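Local coordinates for RNA-directed RNA polymerase (Infectious pancreatic necrosis virus, PDB 3ZED), which copies the viral RNA genome as an RNA-dependent RNA polymerase, probably also serving as the protein covalently linked to that RNA, at residues 295-307 and 317-329. Sequence-based numbering, arbitrary orientation.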
loop_
_atom_site.group_PDB
_atom_site.type_symbol
_atom_site.label_atom_id
_atom_site.label_comp_id
_atom_site.label_asym_id
_atom_site.label_seq_id
_atom_site.Cartn_x
_atom_site.Cartn_y
_atom_site.Cartn_z
ATOM N N TRP B 295 -1.439 -21.655 11.837
ATOM C CA TRP B 295 -2.431 -21.383 10.780
ATOM C C TRP B 295 -2.950 -19.935 10.846
ATOM O O TRP B 295 -3.165 -19.318 9.804
ATOM C CB TRP B 295 -3.628 -22.372 10.852
ATOM C CG TRP B 295 -4.531 -22.174 12.048
ATOM C CD1 TRP B 295 -4.442 -22.804 13.256
ATOM C CD2 TRP B 295 -5.613 -21.228 12.168
ATOM N NE1 TRP B 295 -5.408 -22.323 14.118
ATOM C CE2 TRP B 295 -6.108 -21.321 13.489
ATOM C CE3 TRP B 295 -6.194 -20.287 11.292
ATOM C CZ2 TRP B 295 -7.181 -20.538 13.945
ATOM C CZ3 TRP B 295 -7.230 -19.494 11.755
ATOM C CH2 TRP B 295 -7.736 -19.647 13.056
ATOM N N TYR B 296 -3.158 -19.407 12.084
ATOM C CA TYR B 296 -3.743 -18.100 12.366
ATOM C C TYR B 296 -2.872 -16.952 11.863
ATOM O O TYR B 296 -3.380 -15.841 11.688
ATOM C CB TYR B 296 -4.066 -17.964 13.862
ATOM C CG TYR B 296 -2.912 -18.274 14.787
ATOM C CD1 TYR B 296 -2.013 -17.282 15.168
ATOM C CD2 TYR B 296 -2.737 -19.550 15.307
ATOM C CE1 TYR B 296 -0.938 -17.565 16.002
ATOM C CE2 TYR B 296 -1.676 -19.844 16.156
ATOM C CZ TYR B 296 -0.781 -18.847 16.510
ATOM O OH TYR B 296 0.264 -19.124 17.361
ATOM N N LEU B 297 -1.586 -17.227 11.569
ATOM C CA LEU B 297 -0.675 -16.235 11.006
ATOM C C LEU B 297 -0.993 -15.973 9.523
ATOM O O LEU B 297 -0.423 -15.051 8.933
ATOM C CB LEU B 297 0.793 -16.658 11.187
ATOM C CG LEU B 297 1.362 -16.680 12.619
ATOM C CD1 LEU B 297 2.860 -16.896 12.595
ATOM C CD2 LEU B 297 1.047 -15.398 13.384
ATOM N N SER B 298 -1.933 -16.744 8.938
ATOM C CA SER B 298 -2.362 -16.563 7.548
ATOM C C SER B 298 -3.827 -16.093 7.447
ATOM O O SER B 298 -4.391 -16.109 6.351
ATOM C CB SER B 298 -2.197 -17.862 6.771
ATOM O OG SER B 298 -3.240 -18.769 7.100
ATOM N N CYS B 299 -4.443 -15.716 8.583
ATOM C CA CYS B 299 -5.846 -15.319 8.631
ATOM C C CYS B 299 -5.962 -13.875 9.081
ATOM O O CYS B 299 -5.589 -13.539 10.207
ATOM C CB CYS B 299 -6.638 -16.263 9.535
ATOM S SG CYS B 299 -8.442 -16.062 9.445
ATOM N N GLY B 300 -6.423 -13.019 8.171
ATOM C CA GLY B 300 -6.556 -11.593 8.441
ATOM C C GLY B 300 -7.918 -11.207 8.968
ATOM O O GLY B 300 -8.929 -11.774 8.548
ATOM N N LEU B 301 -7.966 -10.249 9.902
ATOM C CA LEU B 301 -9.246 -9.725 10.394
ATOM C C LEU B 301 -9.869 -8.893 9.272
ATOM O O LEU B 301 -9.173 -8.048 8.705
ATOM C CB LEU B 301 -9.081 -8.864 11.667
ATOM C CG LEU B 301 -8.442 -9.504 12.893
ATOM C CD1 LEU B 301 -8.371 -8.492 14.028
ATOM C CD2 LEU B 301 -9.189 -10.780 13.328
ATOM N N LEU B 302 -11.125 -9.173 8.896
ATOM C CA LEU B 302 -11.733 -8.408 7.805
ATOM C C LEU B 302 -12.276 -7.076 8.331
ATOM O O LEU B 302 -13.434 -6.967 8.736
ATOM C CB LEU B 302 -12.806 -9.216 7.080
ATOM C CG LEU B 302 -13.088 -8.762 5.658
ATOM C CD1 LEU B 302 -11.952 -9.165 4.716
ATOM C CD2 LEU B 302 -14.437 -9.306 5.180
ATOM N N PHE B 303 -11.398 -6.071 8.340
ATOM C CA PHE B 303 -11.664 -4.735 8.837
ATOM C C PHE B 303 -12.437 -3.898 7.807
ATOM O O PHE B 303 -11.994 -3.795 6.664
ATOM C CB PHE B 303 -10.315 -4.070 9.187
ATOM C CG PHE B 303 -10.398 -2.775 9.950
ATOM C CD1 PHE B 303 -10.467 -1.555 9.280
ATOM C CD2 PHE B 303 -10.318 -2.763 11.339
ATOM C CE1 PHE B 303 -10.536 -0.347 9.988
ATOM C CE2 PHE B 303 -10.374 -1.559 12.046
ATOM C CZ PHE B 303 -10.483 -0.360 11.366
ATOM N N PRO B 304 -13.580 -3.264 8.182
ATOM C CA PRO B 304 -14.294 -2.400 7.208
ATOM C C PRO B 304 -13.561 -1.068 7.045
ATOM O O PRO B 304 -13.303 -0.381 8.036
ATOM C CB PRO B 304 -15.678 -2.229 7.839
ATOM C CG PRO B 304 -15.448 -2.364 9.315
ATOM C CD PRO B 304 -14.255 -3.274 9.502
ATOM N N LYS B 305 -13.163 -0.724 5.819
ATOM C CA LYS B 305 -12.399 0.507 5.581
ATOM C C LYS B 305 -13.295 1.764 5.659
ATOM O O LYS B 305 -14.369 1.793 5.048
ATOM C CB LYS B 305 -11.713 0.436 4.205
ATOM C CG LYS B 305 -10.631 1.468 3.986
ATOM C CD LYS B 305 -9.878 1.201 2.689
ATOM C CE LYS B 305 -8.629 2.054 2.583
ATOM N NZ LYS B 305 -8.955 3.462 2.248
ATOM N N GLY B 306 -12.830 2.776 6.399
ATOM C CA GLY B 306 -13.501 4.071 6.514
ATOM C C GLY B 306 -13.300 4.845 5.227
ATOM O O GLY B 306 -12.164 5.081 4.820
ATOM N N GLU B 307 -14.385 5.156 4.524
ATOM C CA GLU B 307 -14.335 5.862 3.240
ATOM C C GLU B 307 -15.585 6.672 2.989
ATOM O O GLU B 307 -16.572 6.521 3.706
ATOM C CB GLU B 307 -14.176 4.845 2.100
ATOM C CG GLU B 307 -12.749 4.765 1.630
ATOM C CD GLU B 307 -12.432 3.604 0.726
ATOM O OE1 GLU B 307 -13.376 2.958 0.215
ATOM O OE2 GLU B 307 -11.225 3.360 0.506
ATOM N N LYS B 317 -21.362 -2.181 -1.086
ATOM C CA LYS B 317 -19.915 -2.104 -1.175
ATOM C C LYS B 317 -19.262 -1.389 0.020
ATOM O O LYS B 317 -19.414 -0.183 0.200
ATOM C CB LYS B 317 -19.512 -1.397 -2.488
ATOM C CG LYS B 317 -18.019 -1.248 -2.718
ATOM C CD LYS B 317 -17.752 -0.128 -3.723
ATOM C CE LYS B 317 -16.313 0.325 -3.725
ATOM N NZ LYS B 317 -16.088 1.442 -4.680
ATOM N N THR B 318 -18.525 -2.163 0.816
ATOM C CA THR B 318 -17.671 -1.692 1.902
ATOM C C THR B 318 -16.311 -2.272 1.583
ATOM O O THR B 318 -16.179 -3.491 1.519
ATOM C CB THR B 318 -18.165 -2.070 3.313
ATOM O OG1 THR B 318 -19.536 -1.713 3.496
ATOM C CG2 THR B 318 -17.279 -1.470 4.433
ATOM N N ARG B 319 -15.315 -1.430 1.339
ATOM C CA ARG B 319 -13.979 -1.949 1.052
ATOM C C ARG B 319 -13.399 -2.576 2.332
ATOM O O ARG B 319 -13.703 -2.138 3.455
ATOM C CB ARG B 319 -13.057 -0.865 0.462
ATOM C CG ARG B 319 -13.533 -0.390 -0.914
ATOM C CD ARG B 319 -12.401 -0.180 -1.896
ATOM N NE ARG B 319 -11.714 1.098 -1.713
ATOM C CZ ARG B 319 -10.393 1.247 -1.756
ATOM N NH1 ARG B 319 -9.604 0.197 -1.956
ATOM N NH2 ARG B 319 -9.851 2.447 -1.586
ATOM N N ASN B 320 -12.622 -3.639 2.150
ATOM C CA ASN B 320 -12.054 -4.382 3.273
ATOM C C ASN B 320 -10.567 -4.221 3.423
ATOM O O ASN B 320 -9.839 -4.276 2.437
ATOM C CB ASN B 320 -12.370 -5.871 3.123
ATOM C CG ASN B 320 -13.841 -6.181 3.212
ATOM O OD1 ASN B 320 -14.528 -5.723 4.106
ATOM N ND2 ASN B 320 -14.354 -6.986 2.296
ATOM N N ILE B 321 -10.113 -4.076 4.678
ATOM C CA ILE B 321 -8.697 -4.092 5.016
ATOM C C ILE B 321 -8.425 -5.496 5.580
ATOM O O ILE B 321 -9.043 -5.893 6.574
ATOM C CB ILE B 321 -8.259 -2.964 5.993
ATOM C CG1 ILE B 321 -8.489 -1.533 5.411
ATOM C CG2 ILE B 321 -6.822 -3.190 6.526
ATOM C CD1 ILE B 321 -7.257 -0.688 4.932
ATOM N N TRP B 322 -7.550 -6.258 4.921
ATOM C CA TRP B 322 -7.151 -7.585 5.384
ATOM C C TRP B 322 -6.077 -7.324 6.434
ATOM O O TRP B 322 -4.933 -6.980 6.105
ATOM C CB TRP B 322 -6.658 -8.408 4.205
ATOM C CG TRP B 322 -6.486 -9.874 4.477
ATOM C CD1 TRP B 322 -7.391 -10.864 4.222
ATOM C CD2 TRP B 322 -5.286 -10.530 4.929
ATOM N NE1 TRP B 322 -6.835 -12.097 4.498
ATOM C CE2 TRP B 322 -5.549 -11.920 4.943
ATOM C CE3 TRP B 322 -4.009 -10.075 5.327
ATOM C CZ2 TRP B 322 -4.588 -12.860 5.342
ATOM C CZ3 TRP B 322 -3.059 -11.001 5.716
ATOM C CH2 TRP B 322 -3.351 -12.378 5.730
ATOM N N SER B 323 -6.485 -7.350 7.705
ATOM C CA SER B 323 -5.582 -6.955 8.756
ATOM C C SER B 323 -4.718 -8.141 9.209
ATOM O O SER B 323 -5.132 -8.986 10.007
ATOM C CB SER B 323 -6.355 -6.301 9.895
ATOM O OG SER B 323 -5.456 -5.655 10.777
ATOM N N ALA B 324 -3.494 -8.183 8.658
ATOM C CA ALA B 324 -2.486 -9.217 8.882
ATOM C C ALA B 324 -2.078 -9.320 10.328
ATOM O O ALA B 324 -1.829 -8.290 10.971
ATOM C CB ALA B 324 -1.234 -8.927 8.045
ATOM N N PRO B 325 -1.955 -10.570 10.836
ATOM C CA PRO B 325 -1.421 -10.762 12.194
ATOM C C PRO B 325 -0.066 -10.068 12.340
ATOM O O PRO B 325 0.754 -10.118 11.424
ATOM C CB PRO B 325 -1.274 -12.282 12.282
ATOM C CG PRO B 325 -2.291 -12.804 11.333
ATOM C CD PRO B 325 -2.214 -11.873 10.184
ATOM N N TYR B 326 0.148 -9.394 13.477
ATOM C CA TYR B 326 1.380 -8.671 13.793
ATOM C C TYR B 326 2.655 -9.515 13.472
ATOM O O TYR B 326 3.512 -8.976 12.768
ATOM C CB TYR B 326 1.363 -8.198 15.269
ATOM C CG TYR B 326 2.442 -7.218 15.697
ATOM C CD1 TYR B 326 3.377 -6.727 14.786
ATOM C CD2 TYR B 326 2.471 -6.709 16.992
ATOM C CE1 TYR B 326 4.350 -5.806 15.172
ATOM C CE2 TYR B 326 3.439 -5.787 17.389
ATOM C CZ TYR B 326 4.382 -5.347 16.478
ATOM O OH TYR B 326 5.365 -4.481 16.887
ATOM N N PRO B 327 2.804 -10.801 13.887
ATOM C CA PRO B 327 4.052 -11.537 13.568
ATOM C C PRO B 327 4.297 -11.701 12.062
ATOM O O PRO B 327 5.435 -11.541 11.629
ATOM C CB PRO B 327 3.846 -12.897 14.253
ATOM C CG PRO B 327 2.847 -12.638 15.314
ATOM C CD PRO B 327 1.913 -11.633 14.724
ATOM N N THR B 328 3.229 -11.973 11.266
ATOM C CA THR B 328 3.315 -12.137 9.799
ATOM C C THR B 328 3.780 -10.822 9.152
ATOM O O THR B 328 4.700 -10.856 8.329
ATOM C CB THR B 328 1.976 -12.625 9.234
ATOM O OG1 THR B 328 1.692 -13.871 9.846
ATOM C CG2 THR B 328 1.999 -12.816 7.726
ATOM N N HIS B 329 3.166 -9.681 9.549
ATOM C CA HIS B 329 3.504 -8.340 9.057
ATOM C C HIS B 329 4.986 -8.015 9.333
ATOM O O HIS B 329 5.664 -7.492 8.452
ATOM C CB HIS B 329 2.592 -7.275 9.694
ATOM C CG HIS B 329 2.938 -5.891 9.254
ATOM N ND1 HIS B 329 2.651 -5.456 7.967
ATOM C CD2 HIS B 329 3.592 -4.907 9.914
ATOM C CE1 HIS B 329 3.122 -4.224 7.892
ATOM N NE2 HIS B 329 3.682 -3.844 9.038
HETATM O O HOH W 1 -5.370 -11.114 11.766
#
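The indole of Trp322 lies flat against the backbone of Gly300, whose CA sits 3.8 Å from the centroid of the six-membered ring of Trp322, a CH-pi contact over the face. Ser298 O meets the same ring at its edge, in plane. With CG anti to the backbone N (chi1 -168°), the indole swings back over the neighbouring strand, and its NE1 bonds to Ser456 O. Strands 299-304 and 320-323 form an antiparallel hairpin within a mixed sheet, where strand 456-459 runs parallel to strand 299-310; Leu301 pairs with Ser323 and Phe303 with Ile321 through hydrogen bonds in both directions. Leu302 CG lies 3.6 Å from Asn320 CG, while Asn320 OD1 accepts from Gln167 NE2. Where the strands part, a water donates to both Cys299 O and Ser323 O. Beyond it, Thr328 OG1 donates to a lone pair of Leu297 O (2.6 Å), while Leu297 CD2 rests on the Pro327 ring. At the other end the side chains of Glu307 and Arg319 cross at about a right angle, their flat groups turned 29° apart. Glu307 OE2 is 2.7 Å from Arg319 NH2; the syn lone pair of OE1 takes a bent bond from Arg319 NE, tilted from the guanidinium plane. Lys305 NZ reaches Glu307 OE2 from its anti side, out of the carboxylate plane (2.9 Å). This salt-bridge network would favour ionised Glu307.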